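Local coordinates for guanine nucleotide exchange protein (Legionella pneumophila, PDB 1XSZ) that probably acts as a guanine nucleotide exchange factor for ADP-ribosylation factor (Arf) GTPases through a Sec7 domain, whose active site lies beneath a C-terminal cap, at residues E46-Q51 / G61-S66. Numbering follows the deposited sequence.
Sequences EFFHQQ and GDYLSS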
loop_
_atom_site.group_PDB
_atom_site.type_symbol
_atom_site.label_atom_id
_atom_site.label_comp_id
_atom_site.label_asym_id
_atom_site.label_seq_id
_atom_site.Cartn_x
_atom_site.Cartn_y
_atom_site.Cartn_z
ATOM N N GLU A 46 8.822 -15.989 -9.357
ATOM C CA GLU A 46 9.823 -16.071 -10.412
ATOM C C GLU A 46 9.305 -15.470 -11.715
ATOM O O GLU A 46 10.062 -14.843 -12.452
ATOM C CB GLU A 46 10.240 -17.529 -10.635
ATOM C CG GLU A 46 11.357 -17.724 -11.657
ATOM C CD GLU A 46 12.650 -17.035 -11.259
ATOM O OE1 GLU A 46 13.080 -17.194 -10.095
ATOM O OE2 GLU A 46 13.248 -16.347 -12.113
ATOM N N PHE A 47 8.015 -15.651 -11.991
ATOM C CA PHE A 47 7.424 -15.107 -13.208
ATOM C C PHE A 47 7.461 -13.577 -13.164
ATOM O O PHE A 47 7.741 -12.928 -14.166
ATOM C CB PHE A 47 5.976 -15.585 -13.368
ATOM C CG PHE A 47 5.434 -15.420 -14.763
ATOM C CD1 PHE A 47 5.806 -16.302 -15.776
ATOM C CD2 PHE A 47 4.575 -14.371 -15.073
ATOM C CE1 PHE A 47 5.330 -16.140 -17.078
ATOM C CE2 PHE A 47 4.094 -14.201 -16.375
ATOM C CZ PHE A 47 4.473 -15.087 -17.377
ATOM N N PHE A 48 7.173 -13.008 -11.998
ATOM C CA PHE A 48 7.197 -11.554 -11.834
ATOM C C PHE A 48 8.594 -11.018 -12.159
ATOM O O PHE A 48 8.737 -9.993 -12.824
ATOM C CB PHE A 48 6.836 -11.172 -10.395
ATOM C CG PHE A 48 5.377 -11.335 -10.050
ATOM C CD1 PHE A 48 4.980 -11.343 -8.719
ATOM C CD2 PHE A 48 4.401 -11.437 -11.040
ATOM C CE1 PHE A 48 3.637 -11.447 -8.369
ATOM C CE2 PHE A 48 3.051 -11.541 -10.699
ATOM C CZ PHE A 48 2.670 -11.545 -9.363
ATOM N N HIS A 49 9.624 -11.705 -11.670
ATOM C CA HIS A 49 10.998 -11.290 -11.935
ATOM C C HIS A 49 11.356 -11.478 -13.409
ATOM O O HIS A 49 11.866 -10.565 -14.058
ATOM C CB HIS A 49 11.975 -12.098 -11.074
ATOM C CG HIS A 49 12.132 -11.578 -9.680
ATOM N ND1 HIS A 49 12.008 -12.381 -8.567
ATOM C CD2 HIS A 49 12.447 -10.344 -9.220
ATOM C CE1 HIS A 49 12.244 -11.665 -7.482
ATOM N NE2 HIS A 49 12.514 -10.425 -7.851
ATOM N N GLN A 50 11.083 -12.669 -13.930
ATOM C CA GLN A 50 11.395 -12.993 -15.318
ATOM C C GLN A 50 10.703 -12.127 -16.360
ATOM O O GLN A 50 11.314 -11.738 -17.354
ATOM C CB GLN A 50 11.049 -14.456 -15.608
ATOM C CG GLN A 50 12.028 -15.475 -15.057
ATOM C CD GLN A 50 13.388 -15.387 -15.719
ATOM O OE1 GLN A 50 13.488 -15.137 -16.921
ATOM N NE2 GLN A 50 14.442 -15.604 -14.943
ATOM N N GLN A 51 9.431 -11.823 -16.131
ATOM C CA GLN A 51 8.656 -11.050 -17.096
ATOM C C GLN A 51 8.394 -9.606 -16.689
ATOM O O GLN A 51 7.426 -8.996 -17.141
ATOM C CB GLN A 51 7.323 -11.761 -17.348
ATOM C CG GLN A 51 7.469 -13.231 -17.730
ATOM C CD GLN A 51 8.076 -13.425 -19.107
ATOM O OE1 GLN A 51 8.499 -14.527 -19.463
ATOM N NE2 GLN A 51 8.111 -12.358 -19.892
ATOM N N GLY A 61 3.129 -5.012 -8.128
ATOM C CA GLY A 61 3.401 -4.426 -6.831
ATOM C C GLY A 61 2.201 -4.526 -5.909
ATOM O O GLY A 61 2.344 -4.754 -4.708
ATOM N N ASP A 62 1.006 -4.371 -6.471
ATOM C CA ASP A 62 -0.196 -4.449 -5.663
ATOM C C ASP A 62 -0.428 -5.861 -5.145
ATOM O O ASP A 62 -0.795 -6.062 -3.986
ATOM C CB ASP A 62 -1.409 -3.994 -6.464
ATOM C CG ASP A 62 -2.528 -3.551 -5.574
ATOM O OD1 ASP A 62 -2.367 -2.486 -4.946
ATOM O OD2 ASP A 62 -3.544 -4.269 -5.486
ATOM N N TYR A 63 -0.213 -6.846 -6.008
ATOM C CA TYR A 63 -0.379 -8.235 -5.613
ATOM C C TYR A 63 0.622 -8.589 -4.508
ATOM O O TYR A 63 0.259 -9.137 -3.466
ATOM C CB TYR A 63 -0.146 -9.160 -6.809
ATOM C CG TYR A 63 -0.314 -10.622 -6.469
ATOM C CD1 TYR A 63 -1.557 -11.248 -6.586
ATOM C CD2 TYR A 63 0.756 -11.367 -5.976
ATOM C CE1 TYR A 63 -1.728 -12.580 -6.218
ATOM C CE2 TYR A 63 0.595 -12.695 -5.602
ATOM C CZ TYR A 63 -0.647 -13.293 -5.725
ATOM O OH TYR A 63 -0.802 -14.607 -5.353
ATOM N N LEU A 64 1.888 -8.267 -4.742
ATOM C CA LEU A 64 2.939 -8.576 -3.780
ATOM C C LEU A 64 2.755 -7.940 -2.411
ATOM O O LEU A 64 3.139 -8.526 -1.400
ATOM C CB LEU A 64 4.302 -8.165 -4.343
ATOM C CG LEU A 64 4.826 -9.021 -5.502
ATOM C CD1 LEU A 64 6.054 -8.371 -6.111
ATOM C CD2 LEU A 64 5.160 -10.427 -4.994
ATOM N N SER A 65 2.165 -6.749 -2.371
ATOM C CA SER A 65 1.988 -6.035 -1.112
ATOM C C SER A 65 0.645 -6.234 -0.419
ATOM O O SER A 65 0.376 -5.586 0.592
ATOM C CB SER A 65 2.222 -4.536 -1.331
ATOM O OG SER A 65 1.245 -3.994 -2.210
ATOM N N SER A 66 -0.183 -7.128 -0.948
ATOM C CA SER A 66 -1.496 -7.392 -0.369
ATOM C C SER A 66 -1.396 -8.229 0.901
ATOM O O SER A 66 -0.431 -8.965 1.096
ATOM C CB SER A 66 -2.395 -8.066 -1.403
ATOM O OG SER A 66 -2.737 -7.137 -2.419
#
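Phe-48 is the one residue of 46-51 that reaches Tyr-63 and Leu-64 at the end of helix 57-64. The contact is wholly apolar. The edge of the Phe-48 ring meets Tyr-63, with CE1 of Phe-48 3.7 Å from CD2 of Tyr-63, an atom that lies in the Phe-48 plane. The tyrosine side chain runs roughly perpendicular to that of the phenylalanine, and their ring planes are inclined at 73° in an oblique aromatic pair. Next to this, CD2 of Leu-64 sits 3.8 Å from CD1 of Phe-48, again near the ring plane, the leucine running antiparallel alongside the phenylalanine. With CG of Tyr-63 anti to the backbone N (chi1 -180°) and that of Leu-64 anti to the carbonyl carbon (chi1 -71°), these neighbouring side chains diverge along the rim of one ring.

Between the two segments there is no polar bond; some polar groups are paired inside their own segment, others with residues elsewhere in the chain. Gln-50 NE2 donates to Glu-46 OE2 at 3.2 Å, one turn back along the helix. At the end of helix 57-64, the carbonyl O of Gly-61 is gripped from opposite faces of its plane by Ser-65 N and Ser-65 OG, the hydroxyl at 2.8 Å, while Ser-66 OG donates to Asp-62 O at 2.7 Å. The Tyr-63 hydroxyl is hydrogen-bonded to Glu-70 OE2, outside both segments.

This buried contact joins two consecutive helices of the all-helical Sec7 domain. Ile-26 of helix 22-35 touches both Phe-48 and Tyr-63, while helix 69-80 packs Phe-78 against Phe-48 and Val-74 against Tyr-63 and Leu-64.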